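Local coordinates for protein cytochrome c-554 (PDB 1FT5) that carries electrons through multiple hemes in the periplasm during ammonia oxidation, accepting them directly from hydroxylamine oxidoreductase, at residues S13-Q18 with G100-S105; T116-L121 with Q126-E131; T154-T157 with K163-F166. All blocks are in the same frame, centred on the assembly; numbering follows the deposited sequence.

How the interactions relate
Interactions 1 and 2 share one heme, and their centres lie 14 Å apart. Interaction 1 (13-18 with 100-105) supplies both axial histidines and a thioether, while interaction 2 (116-121 with 126-131) grips a propionate. They touch directly: His102 NE2 lies 2.8 Å from Gln126 OE1 in a probable hydrogen bond, so a residue of interaction 2 forms the second shell of an iron ligand in interaction 1, and Leu121 CD2 packs 3.6 Å from His102 CD2. Interaction 3 (154-157 with 163-166) serves a different heme. Its centre is 33 Å from that of interaction 1 and 28 Å from that of interaction 2, whose nearest atoms are about 6 Å away.

Interaction 1. Residues S13-Q18 with G100-S105; sequences SCHKAQ and GDHRKS. With HEM (protoporphyrin IX containing Fe), chain E.
His15, in the break between helices 9-14 and 16-22, and His102, within helix 99-112, direct their CB atoms toward each other with a heme between them. His15 NE2 binds the heme iron at 1.9 Å, and His102 ND1 takes the opposite axial position at 2.1 Å. The two nitrogens and the metal are almost in line, while the imidazole planes stand roughly at right angles. The rings are therefore joined through the iron, their nitrogens 4.0 Å apart, and little protein surface meets directly. Cys14 and His15 end the Cys-X-X-Cys-His signature of c-type cytochromes, which begins at Cys11. Cys14 SG is bonded covalently to heme CAC at 1.9 Å, and its CB stands over one face of the His15 ring, offset toward the rim; the thioether and the proximal ligand thus come from adjacent residues. Histidine suits both axial places, but the two use different nitrogens. Coordination through ND1, the nitrogen next to CG, brings the backbone of His102 close to the macrocycle: its CB rests 3.2 Å from heme NC. With CG beside the backbone N (chi1 -71°), the ring reaches down from the helix onto the metal, and NE2, turned away from the iron, donates a hydrogen bond to Gln126. The next residue of the helix, Arg103, uses the aliphatic root of its side chain, CB lying 3.5 Å from heme CBC, before the chain leads off. On the other side Gln18 NE2 is hydrogen-bonded to a propionate of a neighbouring heme.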
loop_
_atom_site.group_PDB
_atom_site.type_symbol
_atom_site.label_atom_id
_atom_site.label_comp_id
_atom_site.label_asym_id
_atom_site.label_seq_id
_atom_site.Cartn_x
_atom_site.Cartn_y
_atom_site.Cartn_z
ATOM N N SER A 13 -4.250 -13.954 -3.297
ATOM C CA SER A 13 -4.376 -15.367 -3.675
ATOM C C SER A 13 -3.192 -15.820 -4.526
ATOM O O SER A 13 -2.777 -16.992 -4.424
ATOM C CB SER A 13 -5.704 -15.603 -4.386
ATOM O OG SER A 13 -5.661 -15.081 -5.689
ATOM N N CYS A 14 -2.641 -14.935 -5.344
ATOM C CA CYS A 14 -1.467 -15.272 -6.156
ATOM C C CYS A 14 -0.172 -14.990 -5.465
ATOM O O CYS A 14 0.869 -15.485 -5.906
ATOM C CB CYS A 14 -1.425 -14.509 -7.455
ATOM S SG CYS A 14 -2.686 -15.184 -8.609
ATOM N N HIS A 15 -0.208 -14.161 -4.405
ATOM C CA HIS A 15 1.004 -13.764 -3.724
ATOM C C HIS A 15 0.848 -14.026 -2.270
ATOM O O HIS A 15 0.852 -13.087 -1.431
ATOM C CB HIS A 15 1.232 -12.274 -4.000
ATOM C CG HIS A 15 1.499 -11.978 -5.441
ATOM N ND1 HIS A 15 2.609 -12.448 -6.110
ATOM C CD2 HIS A 15 0.839 -11.187 -6.339
ATOM C CE1 HIS A 15 2.604 -11.906 -7.335
ATOM N NE2 HIS A 15 1.537 -11.121 -7.576
ATOM N N LYS A 16 0.701 -15.297 -1.941
ATOM C CA LYS A 16 0.487 -15.665 -0.573
ATOM C C LYS A 16 1.580 -15.325 0.390
ATOM O O LYS A 16 1.277 -14.968 1.523
ATOM C CB LYS A 16 0.137 -17.195 -0.463
ATOM C CG LYS A 16 -1.040 -17.568 -1.312
ATOM C CD LYS A 16 -1.390 -19.039 -1.167
ATOM C CE LYS A 16 -2.555 -19.404 -2.104
ATOM N NZ LYS A 16 -3.101 -20.736 -1.686
ATOM N N ALA A 17 2.840 -15.424 -0.016
ATOM C CA ALA A 17 3.938 -15.136 0.920
ATOM C C ALA A 17 3.897 -13.670 1.340
ATOM O O ALA A 17 4.024 -13.347 2.526
ATOM C CB ALA A 17 5.279 -15.447 0.260
ATOM N N GLN A 18 3.729 -12.784 0.355
ATOM C CA GLN A 18 3.698 -11.331 0.663
ATOM C C GLN A 18 2.443 -11.045 1.459
ATOM O O GLN A 18 2.484 -10.236 2.389
ATOM C CB GLN A 18 3.666 -10.473 -0.629
ATOM C CG GLN A 18 5.003 -10.463 -1.385
ATOM C CD GLN A 18 5.223 -11.693 -2.288
ATOM O OE1 GLN A 18 4.363 -12.582 -2.370
ATOM N NE2 GLN A 18 6.398 -11.744 -2.911
ATOM N N GLY A 100 -4.995 -8.865 -14.419
ATOM C CA GLY A 100 -5.207 -9.890 -15.454
ATOM C C GLY A 100 -3.934 -10.119 -16.254
ATOM O O GLY A 100 -3.743 -11.263 -16.770
ATOM N N ASP A 101 -3.094 -9.082 -16.430
ATOM C CA ASP A 101 -1.797 -9.186 -17.122
ATOM C C ASP A 101 -0.841 -10.035 -16.227
ATOM O O ASP A 101 0.027 -10.755 -16.754
ATOM C CB ASP A 101 -1.126 -7.826 -17.352
ATOM C CG ASP A 101 -1.575 -7.122 -18.620
ATOM O OD1 ASP A 101 -2.775 -7.091 -18.853
ATOM O OD2 ASP A 101 -0.708 -6.587 -19.371
ATOM N N HIS A 102 -0.943 -9.941 -14.890
ATOM C CA HIS A 102 -0.056 -10.797 -14.040
ATOM C C HIS A 102 -0.408 -12.264 -14.318
ATOM O O HIS A 102 0.500 -13.109 -14.432
ATOM C CB HIS A 102 -0.205 -10.522 -12.540
ATOM C CG HIS A 102 0.378 -9.203 -12.156
ATOM N ND1 HIS A 102 0.806 -8.911 -10.860
ATOM C CD2 HIS A 102 0.533 -8.113 -12.947
ATOM C CE1 HIS A 102 1.204 -7.632 -10.938
ATOM N NE2 HIS A 102 1.061 -7.109 -12.151
ATOM N N ARG A 103 -1.706 -12.572 -14.454
ATOM C CA ARG A 103 -2.140 -13.954 -14.738
ATOM C C ARG A 103 -1.688 -14.380 -16.136
ATOM O O ARG A 103 -1.020 -15.438 -16.303
ATOM C CB ARG A 103 -3.678 -14.059 -14.678
ATOM C CG ARG A 103 -4.152 -15.503 -14.870
ATOM C CD ARG A 103 -5.607 -15.640 -15.404
ATOM N NE ARG A 103 -5.603 -16.214 -16.758
ATOM C CZ ARG A 103 -6.246 -17.329 -17.119
ATOM N NH1 ARG A 103 -6.960 -18.007 -16.224
ATOM N NH2 ARG A 103 -6.150 -17.782 -18.375
ATOM N N LYS A 104 -1.969 -13.565 -17.132
ATOM C CA LYS A 104 -1.592 -13.967 -18.496
ATOM C C LYS A 104 -0.077 -14.048 -18.716
ATOM O O LYS A 104 0.450 -14.965 -19.391
ATOM C CB LYS A 104 -2.197 -13.009 -19.523
ATOM C CG LYS A 104 -3.730 -12.991 -19.449
ATOM C CD LYS A 104 -4.318 -14.394 -19.206
ATOM C CE LYS A 104 -4.301 -15.249 -20.463
ATOM N NZ LYS A 104 -5.406 -16.251 -20.499
ATOM N N SER A 105 0.643 -13.078 -18.170
ATOM C CA SER A 105 2.096 -13.056 -18.352
ATOM C C SER A 105 2.719 -14.188 -17.567
ATOM O O SER A 105 3.720 -14.756 -18.038
ATOM C CB SER A 105 2.700 -11.708 -17.890
ATOM O OG SER A 105 2.325 -10.632 -18.751
HETATM C CHA HEM E . 4.402 -10.093 -10.106
HETATM C CHB HEM E . 1.673 -7.233 -7.319
HETATM C CHC HEM E . -2.252 -9.814 -8.607
HETATM C CHD HEM E . 0.714 -13.216 -10.536
HETATM C C1A HEM E . 3.990 -9.057 -9.278
HETATM C C2A HEM E . 4.860 -7.996 -8.797
HETATM C C3A HEM E . 4.082 -7.233 -7.952
HETATM C C4A HEM E . 2.777 -7.789 -7.983
HETATM C CMA HEM E . 4.480 -5.980 -7.148
HETATM C CAA HEM E . 6.300 -7.790 -9.166
HETATM C CBA HEM E . 6.431 -7.015 -10.482
HETATM C CGA HEM E . 7.843 -6.597 -10.816
HETATM O O1A HEM E . 8.645 -7.530 -11.233
HETATM O O2A HEM E . 8.212 -5.392 -10.717
HETATM C C1B HEM E . 0.380 -7.717 -7.439
HETATM C C2B HEM E . -0.751 -7.044 -6.914
HETATM C C3B HEM E . -1.884 -7.692 -7.356
HETATM C C4B HEM E . -1.417 -8.820 -8.129
HETATM C CMB HEM E . -0.717 -5.780 -6.013
HETATM C CAB HEM E . -3.377 -7.342 -7.081
HETATM C CBB HEM E . -3.893 -6.120 -7.865
HETATM C C1C HEM E . -1.763 -10.981 -9.181
HETATM C C2C HEM E . -2.621 -12.122 -9.510
HETATM C C3C HEM E . -1.758 -13.091 -9.953
HETATM C C4C HEM E . -0.446 -12.559 -9.993
HETATM C CMC HEM E . -4.154 -12.221 -9.326
HETATM C CAC HEM E . -2.114 -14.556 -10.271
HETATM C CBC HEM E . -3.094 -14.906 -11.367
HETATM C C1D HEM E . 1.960 -12.599 -10.641
HETATM C C2D HEM E . 3.084 -13.174 -11.284
HETATM C C3D HEM E . 4.093 -12.294 -11.201
HETATM C C4D HEM E . 3.595 -11.150 -10.492
HETATM C CMD HEM E . 3.080 -14.594 -11.961
HETATM C CAD HEM E . 5.503 -12.584 -11.612
HETATM C CBD HEM E . 6.316 -13.294 -10.560
HETATM C CGD HEM E . 7.789 -13.594 -10.851
HETATM O O1D HEM E . 8.240 -14.574 -10.216
HETATM O O2D HEM E . 8.430 -12.860 -11.599
HETATM N NA HEM E . 2.708 -8.926 -8.772
HETATM N NB HEM E . -0.012 -8.829 -8.194
HETATM N NC HEM E . -0.422 -11.248 -9.472
HETATM N ND HEM E . 2.301 -11.331 -10.183
HETATM FE FE HEM E . 1.153 -10.094 -9.185
#

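Interaction 2. Residues T116-L121 with Q126-E131; sequences TPRKDL and QDFHFE. With HEM (protoporphyrin IX containing Fe), chain E.
Oxygen O2A of a heme propionate receives Arg118 NE at 2.8 Å in a nearly straight bond (169° at the hydrogen), and Phe128 CE1 leans on the same oxygen from 3.4 Å. Arg118 NH2 reaches the other oxygen, O1A, at 2.9 Å, so the guanidinium meets the carboxylate in its own plane with two donors side by side, one to each oxygen, a fit that arginine makes possible. The third nitrogen, NH1, is held by Gly190 O, which helps fix the rotation of the group. The chain is extended from CG to NE and passes over one face of Phe128, where CD makes an off-centre CH-pi contact 4.2 Å from the ring centroid. The guanidinium itself does not stack on that ring: the two planes are 78° apart. At the edge of Phe128, Leu121 presses CB against CZ at 3.7 Å, its side chain crossing the phenylalanine at about a right angle. The backbone is tied off in the turn after helix 118-123, where Gln126 N donates to Leu121 O at 3.0 Å. Gln126 lies alongside Leu121, pointing the same way; its OE1 has His102 as its polar partner, and its NE2 is 3.6 Å from heme CMA. Beyond it the loop is shaped by Asp127, whose OD1 accepts the backbone N-H groups of His129 and Phe130, an Asx turn leading to the N-cap of helix 131-138. A cationic guanidinium beside the propionate, among buried residues, is likely to favour the ionised carboxylate and to offset part of its negative charge near the heme.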
loop_
_atom_site.group_PDB
_atom_site.type_symbol
_atom_site.label_atom_id
_atom_site.label_comp_id
_atom_site.label_asym_id
_atom_site.label_seq_id
_atom_site.Cartn_x
_atom_site.Cartn_y
_atom_site.Cartn_z
ATOM N N THR A 116 7.583 -10.270 -19.968
ATOM C CA THR A 116 6.684 -9.180 -20.397
ATOM C C THR A 116 7.266 -7.886 -19.873
ATOM O O THR A 116 7.772 -7.866 -18.768
ATOM C CB THR A 116 5.307 -9.375 -19.795
ATOM O OG1 THR A 116 4.667 -10.501 -20.428
ATOM C CG2 THR A 116 4.421 -8.118 -19.981
ATOM N N PRO A 117 7.246 -6.811 -20.682
ATOM C CA PRO A 117 7.797 -5.545 -20.199
ATOM C C PRO A 117 6.970 -4.934 -19.059
ATOM O O PRO A 117 5.747 -4.912 -19.114
ATOM C CB PRO A 117 7.786 -4.631 -21.449
ATOM C CG PRO A 117 7.567 -5.571 -22.665
ATOM C CD PRO A 117 6.796 -6.734 -22.088
ATOM N N ARG A 118 7.661 -4.399 -18.050
ATOM C CA ARG A 118 6.948 -3.703 -16.959
ATOM C C ARG A 118 6.196 -2.502 -17.557
ATOM O O ARG A 118 5.195 -2.065 -16.988
ATOM C CB ARG A 118 7.947 -3.181 -15.918
ATOM C CG ARG A 118 8.434 -4.249 -14.956
ATOM C CD ARG A 118 9.271 -3.594 -13.840
ATOM N NE ARG A 118 9.645 -4.673 -12.986
ATOM C CZ ARG A 118 10.776 -5.342 -13.147
ATOM N NH1 ARG A 118 11.619 -4.998 -14.113
ATOM N NH2 ARG A 118 10.986 -6.435 -12.455
ATOM N N LYS A 119 6.664 -1.981 -18.704
ATOM C CA LYS A 119 5.952 -0.849 -19.318
ATOM C C LYS A 119 4.487 -1.205 -19.560
ATOM O O LYS A 119 3.598 -0.359 -19.416
ATOM C CB LYS A 119 6.600 -0.463 -20.661
ATOM C CG LYS A 119 5.889 0.670 -21.385
ATOM C CD LYS A 119 6.540 0.908 -22.771
ATOM C CE LYS A 119 8.006 1.369 -22.626
ATOM N NZ LYS A 119 8.697 1.625 -23.947
ATOM N N ASP A 120 4.224 -2.452 -19.959
ATOM C CA ASP A 120 2.856 -2.883 -20.199
ATOM C C ASP A 120 2.041 -2.773 -18.921
ATOM O O ASP A 120 0.870 -2.424 -18.969
ATOM C CB ASP A 120 2.778 -4.356 -20.678
ATOM C CG ASP A 120 3.260 -4.554 -22.106
ATOM O OD1 ASP A 120 3.101 -5.684 -22.607
ATOM O OD2 ASP A 120 3.775 -3.630 -22.715
ATOM N N LEU A 121 2.640 -3.111 -17.772
ATOM C CA LEU A 121 1.939 -3.013 -16.482
ATOM C C LEU A 121 1.777 -1.566 -16.053
ATOM O O LEU A 121 0.719 -1.210 -15.505
ATOM C CB LEU A 121 2.713 -3.747 -15.375
ATOM C CG LEU A 121 2.960 -5.242 -15.655
ATOM C CD1 LEU A 121 3.825 -5.739 -14.546
ATOM C CD2 LEU A 121 1.655 -6.018 -15.689
ATOM N N GLN A 126 -0.043 0.085 -12.885
ATOM C CA GLN A 126 0.792 -0.399 -11.768
ATOM C C GLN A 126 1.862 0.638 -11.457
ATOM O O GLN A 126 2.423 1.285 -12.328
ATOM C CB GLN A 126 1.420 -1.782 -12.117
ATOM C CG GLN A 126 2.175 -2.374 -10.903
ATOM C CD GLN A 126 2.468 -3.843 -11.033
ATOM O OE1 GLN A 126 1.917 -4.494 -11.968
ATOM N NE2 GLN A 126 3.253 -4.391 -10.159
ATOM N N ASP A 127 2.164 0.762 -10.145
ATOM C CA ASP A 127 3.145 1.728 -9.666
ATOM C C ASP A 127 4.460 1.011 -9.366
ATOM O O ASP A 127 4.424 -0.000 -8.668
ATOM C CB ASP A 127 2.614 2.315 -8.345
ATOM C CG ASP A 127 3.282 3.592 -7.972
ATOM O OD1 ASP A 127 4.467 3.841 -8.244
ATOM O OD2 ASP A 127 2.598 4.408 -7.350
ATOM N N PHE A 128 5.542 1.517 -9.967
ATOM C CA PHE A 128 6.873 0.994 -9.698
ATOM C C PHE A 128 7.760 2.026 -9.059
ATOM O O PHE A 128 8.971 1.835 -9.030
ATOM C CB PHE A 128 7.511 0.529 -11.017
ATOM C CG PHE A 128 6.726 -0.568 -11.664
ATOM C CD1 PHE A 128 6.933 -1.885 -11.273
ATOM C CD2 PHE A 128 5.757 -0.291 -12.648
ATOM C CE1 PHE A 128 6.202 -2.931 -11.831
ATOM C CE2 PHE A 128 5.004 -1.348 -13.233
ATOM C CZ PHE A 128 5.224 -2.677 -12.823
ATOM N N HIS A 129 7.179 3.124 -8.527
ATOM C CA HIS A 129 7.977 4.193 -7.974
ATOM C C HIS A 129 7.576 4.433 -6.517
ATOM O O HIS A 129 8.451 4.699 -5.668
ATOM C CB HIS A 129 7.734 5.449 -8.803
ATOM C CG HIS A 129 8.666 6.571 -8.498
ATOM N ND1 HIS A 129 8.407 7.521 -7.526
ATOM C CD2 HIS A 129 9.886 6.873 -9.012
ATOM C CE1 HIS A 129 9.432 8.352 -7.452
ATOM N NE2 HIS A 129 10.343 7.979 -8.340
ATOM N N PHE A 130 6.268 4.378 -6.259
ATOM C CA PHE A 130 5.706 4.463 -4.904
ATOM C C PHE A 130 5.733 5.767 -4.075
ATOM O O PHE A 130 4.821 5.974 -3.274
ATOM C CB PHE A 130 6.378 3.405 -3.961
ATOM C CG PHE A 130 6.388 1.991 -4.518
ATOM C CD1 PHE A 130 7.560 1.453 -5.123
ATOM C CD2 PHE A 130 5.246 1.234 -4.511
ATOM C CE1 PHE A 130 7.546 0.162 -5.710
ATOM C CE2 PHE A 130 5.224 -0.071 -5.104
ATOM C CZ PHE A 130 6.342 -0.592 -5.687
ATOM N N GLU A 131 6.750 6.586 -4.270
ATOM C CA GLU A 131 6.932 7.760 -3.431
ATOM C C GLU A 131 5.738 8.662 -3.309
ATOM O O GLU A 131 5.394 9.015 -2.172
ATOM C CB GLU A 131 8.147 8.577 -3.847
ATOM C CG GLU A 131 8.482 9.578 -2.767
ATOM C CD GLU A 131 9.835 10.237 -2.931
ATOM O OE1 GLU A 131 10.596 9.922 -3.886
ATOM O OE2 GLU A 131 10.131 11.105 -2.069
HETATM C CHA HEM E . 4.402 -10.093 -10.106
HETATM C CHB HEM E . 1.673 -7.233 -7.319
HETATM C CHC HEM E . -2.252 -9.814 -8.607
HETATM C CHD HEM E . 0.714 -13.216 -10.536
HETATM C C1A HEM E . 3.990 -9.057 -9.278
HETATM C C2A HEM E . 4.860 -7.996 -8.797
HETATM C C3A HEM E . 4.082 -7.233 -7.952
HETATM C C4A HEM E . 2.777 -7.789 -7.983
HETATM C CMA HEM E . 4.480 -5.980 -7.148
HETATM C CAA HEM E . 6.300 -7.790 -9.166
HETATM C CBA HEM E . 6.431 -7.015 -10.482
HETATM C CGA HEM E . 7.843 -6.597 -10.816
HETATM O O1A HEM E . 8.645 -7.530 -11.233
HETATM O O2A HEM E . 8.212 -5.392 -10.717
HETATM C C1B HEM E . 0.380 -7.717 -7.439
HETATM C C2B HEM E . -0.751 -7.044 -6.914
HETATM C C3B HEM E . -1.884 -7.692 -7.356
HETATM C C4B HEM E . -1.417 -8.820 -8.129
HETATM C CMB HEM E . -0.717 -5.780 -6.013
HETATM C CAB HEM E . -3.377 -7.342 -7.081
HETATM C CBB HEM E . -3.893 -6.120 -7.865
HETATM C C1C HEM E . -1.763 -10.981 -9.181
HETATM C C2C HEM E . -2.621 -12.122 -9.510
HETATM C C3C HEM E . -1.758 -13.091 -9.953
HETATM C C4C HEM E . -0.446 -12.559 -9.993
HETATM C CMC HEM E . -4.154 -12.221 -9.326
HETATM C CAC HEM E . -2.114 -14.556 -10.271
HETATM C CBC HEM E . -3.094 -14.906 -11.367
HETATM C C1D HEM E . 1.960 -12.599 -10.641
HETATM C C2D HEM E . 3.084 -13.174 -11.284
HETATM C C3D HEM E . 4.093 -12.294 -11.201
HETATM C C4D HEM E . 3.595 -11.150 -10.492
HETATM C CMD HEM E . 3.080 -14.594 -11.961
HETATM C CAD HEM E . 5.503 -12.584 -11.612
HETATM C CBD HEM E . 6.316 -13.294 -10.560
HETATM C CGD HEM E . 7.789 -13.594 -10.851
HETATM O O1D HEM E . 8.240 -14.574 -10.216
HETATM O O2D HEM E . 8.430 -12.860 -11.599
HETATM N NA HEM E . 2.708 -8.926 -8.772
HETATM N NB HEM E . -0.012 -8.829 -8.194
HETATM N NC HEM E . -0.422 -11.248 -9.472
HETATM N ND HEM E . 2.301 -11.331 -10.183
HETATM FE FE HEM E . 1.153 -10.094 -9.185
#

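Interaction 3. Residues T154-T157 with K163-F166; sequences TPFT and KYTF. With HEM (protoporphyrin IX containing Fe), chain F.
Phe156 and Tyr164 form an offset edge-to-face pair on the distal side of a heme whose axial ligand is probably His64 (heme 2). Nothing in 154-157 or 163-166 binds the iron from this face, which is consistent with the five-coordinate heme known in this cytochrome. Phe156 leans over the porphyrin with its ring tilted against it, CE1 coming closest, 3.1 Å from heme C4A. Its edge points at the face of Tyr164, with centroids 5.3 Å apart and planes at 66°. Phe156 CB sits squarely over the centre of the tyrosine ring, a CH-pi contact of 3.6 Å, just 3° off the normal. Lys163 CG covers the opposite face. Tyr164, with CG beside the backbone N (chi1 -61°), lies between these two carbons and carries its hydroxyl to heme propionate O2A, donating a hydrogen bond of 2.6 Å. A phenylalanine here would keep the ring packing but would probably leave this propionate oxygen without its hydroxyl donor. Farther out, Pro155 CD and Thr154 lie on the porphyrin beside Phe156, and Ala46 and Leu48 touch the phenylalanine. An ST turn sets its backbone: Phe156 N donates to Thr154 OG1 at 3.1 Å.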
loop_
_atom_site.group_PDB
_atom_site.type_symbol
_atom_site.label_atom_id
_atom_site.label_comp_id
_atom_site.label_asym_id
_atom_site.label_seq_id
_atom_site.Cartn_x
_atom_site.Cartn_y
_atom_site.Cartn_z
ATOM N N THR A 154 -3.059 14.378 8.137
ATOM C CA THR A 154 -2.779 13.391 9.147
ATOM C C THR A 154 -2.556 14.126 10.485
ATOM O O THR A 154 -1.890 15.197 10.526
ATOM C CB THR A 154 -1.485 12.570 8.843
ATOM O OG1 THR A 154 -1.235 11.748 9.979
ATOM C CG2 THR A 154 -0.233 13.493 8.509
ATOM N N PRO A 155 -3.179 13.620 11.555
ATOM C CA PRO A 155 -2.959 14.272 12.861
ATOM C C PRO A 155 -1.564 13.960 13.402
ATOM O O PRO A 155 -1.158 14.557 14.409
ATOM C CB PRO A 155 -4.004 13.615 13.782
ATOM C CG PRO A 155 -5.045 12.949 12.885
ATOM C CD PRO A 155 -4.228 12.559 11.626
ATOM N N PHE A 156 -0.885 12.964 12.810
ATOM C CA PHE A 156 0.413 12.479 13.348
ATOM C C PHE A 156 1.561 13.033 12.573
ATOM O O PHE A 156 2.091 12.434 11.637
ATOM C CB PHE A 156 0.389 10.892 13.381
ATOM C CG PHE A 156 -0.703 10.401 14.286
ATOM C CD1 PHE A 156 -1.989 10.140 13.771
ATOM C CD2 PHE A 156 -0.494 10.341 15.651
ATOM C CE1 PHE A 156 -3.034 9.836 14.588
ATOM C CE2 PHE A 156 -1.608 10.004 16.517
ATOM C CZ PHE A 156 -2.876 9.752 15.931
ATOM N N THR A 157 2.001 14.206 13.049
ATOM C CA THR A 157 3.029 14.951 12.337
ATOM C C THR A 157 4.282 15.137 13.171
ATOM O O THR A 157 4.273 14.839 14.361
ATOM C CB THR A 157 2.534 16.356 12.071
ATOM O OG1 THR A 157 2.377 16.953 13.361
ATOM C CG2 THR A 157 1.171 16.396 11.415
ATOM N N LYS A 163 8.941 10.990 15.813
ATOM C CA LYS A 163 8.827 9.652 15.265
ATOM C C LYS A 163 7.927 9.605 14.050
ATOM O O LYS A 163 8.013 8.652 13.285
ATOM C CB LYS A 163 8.364 8.637 16.305
ATOM C CG LYS A 163 6.893 8.596 16.516
ATOM C CD LYS A 163 6.651 8.127 17.913
ATOM C CE LYS A 163 5.435 7.310 18.006
ATOM N NZ LYS A 163 5.355 6.738 19.396
ATOM N N TYR A 164 7.157 10.661 13.802
ATOM C CA TYR A 164 6.282 10.699 12.601
ATOM C C TYR A 164 6.992 11.357 11.384
ATOM O O TYR A 164 6.348 11.611 10.343
ATOM C CB TYR A 164 4.969 11.427 12.927
ATOM C CG TYR A 164 4.179 10.771 14.008
ATOM C CD1 TYR A 164 3.809 11.486 15.141
ATOM C CD2 TYR A 164 3.819 9.429 13.948
ATOM C CE1 TYR A 164 3.120 10.875 16.161
ATOM C CE2 TYR A 164 3.136 8.809 14.953
ATOM C CZ TYR A 164 2.772 9.513 16.077
ATOM O OH TYR A 164 2.135 8.869 17.096
ATOM N N THR A 165 8.291 11.690 11.514
ATOM C CA THR A 165 9.034 12.225 10.400
ATOM C C THR A 165 9.159 11.059 9.376
ATOM O O THR A 165 9.502 9.905 9.748
ATOM C CB THR A 165 10.435 12.640 10.849
ATOM O OG1 THR A 165 10.291 13.552 11.953
ATOM C CG2 THR A 165 11.192 13.289 9.696
ATOM N N PHE A 166 8.944 11.408 8.119
ATOM C CA PHE A 166 8.901 10.422 7.058
ATOM C C PHE A 166 9.897 10.685 5.984
ATOM O O PHE A 166 9.860 11.733 5.349
ATOM C CB PHE A 166 7.501 10.382 6.415
ATOM C CG PHE A 166 7.374 9.329 5.321
ATOM C CD1 PHE A 166 7.102 8.008 5.673
ATOM C CD2 PHE A 166 7.514 9.681 3.985
ATOM C CE1 PHE A 166 6.958 7.024 4.682
ATOM C CE2 PHE A 166 7.368 8.669 2.970
ATOM C CZ PHE A 166 7.084 7.359 3.363
HETATM C CHA HEM F . -1.289 6.730 12.144
HETATM C CHB HEM F . -5.665 7.800 13.922
HETATM C CHC HEM F . -6.528 10.621 10.008
HETATM C CHD HEM F . -2.263 9.160 8.094
HETATM C C1A HEM F . -2.435 6.743 12.985
HETATM C C2A HEM F . -2.483 6.182 14.287
HETATM C C3A HEM F . -3.744 6.464 14.792
HETATM C C4A HEM F . -4.401 7.215 13.745
HETATM C CMA HEM F . -4.337 6.139 16.178
HETATM C CAA HEM F . -1.350 5.461 14.956
HETATM C CBA HEM F . -0.355 6.419 15.609
HETATM C CGA HEM F . 0.684 5.682 16.447
HETATM O O1A HEM F . 0.584 4.446 16.619
HETATM O O2A HEM F . 1.636 6.348 16.896
HETATM C C1B HEM F . -6.277 8.670 12.995
HETATM C C2B HEM F . -7.509 9.395 13.233
HETATM C C3B HEM F . -7.704 10.211 12.184
HETATM C C4B HEM F . -6.634 9.984 11.247
HETATM C CMB HEM F . -8.438 9.210 14.407
HETATM C CAB HEM F . -8.849 11.205 11.933
HETATM C CBB HEM F . -9.002 12.231 13.082
HETATM C C1C HEM F . -5.451 10.404 9.102
HETATM C C2C HEM F . -5.356 11.025 7.799
HETATM C C3C HEM F . -4.169 10.582 7.235
HETATM C C4C HEM F . -3.562 9.727 8.236
HETATM C CMC HEM F . -6.384 11.942 7.150
HETATM C CAC HEM F . -3.594 10.827 5.870
HETATM C CBC HEM F . -3.703 12.219 5.243
HETATM C C1D HEM F . -1.621 8.387 9.053
HETATM C C2D HEM F . -0.275 7.947 8.934
HETATM C C3D HEM F . 0.019 7.278 10.102
HETATM C C4D HEM F . -1.176 7.306 10.901
HETATM C CMD HEM F . 0.631 8.217 7.728
HETATM C CAD HEM F . 1.358 6.655 10.450
HETATM C CBD HEM F . 2.290 7.552 11.288
HETATM C CGD HEM F . 3.616 6.873 11.563
HETATM O O1D HEM F . 3.639 5.965 12.396
HETATM O O2D HEM F . 4.591 7.257 10.979
HETATM N NA HEM F . -3.644 7.346 12.604
HETATM N NB HEM F . -5.724 9.030 11.770
HETATM N NC HEM F . -4.378 9.550 9.335
HETATM N ND HEM F . -2.188 7.994 10.219
HETATM FE FE HEM F . -4.105 8.245 10.837
#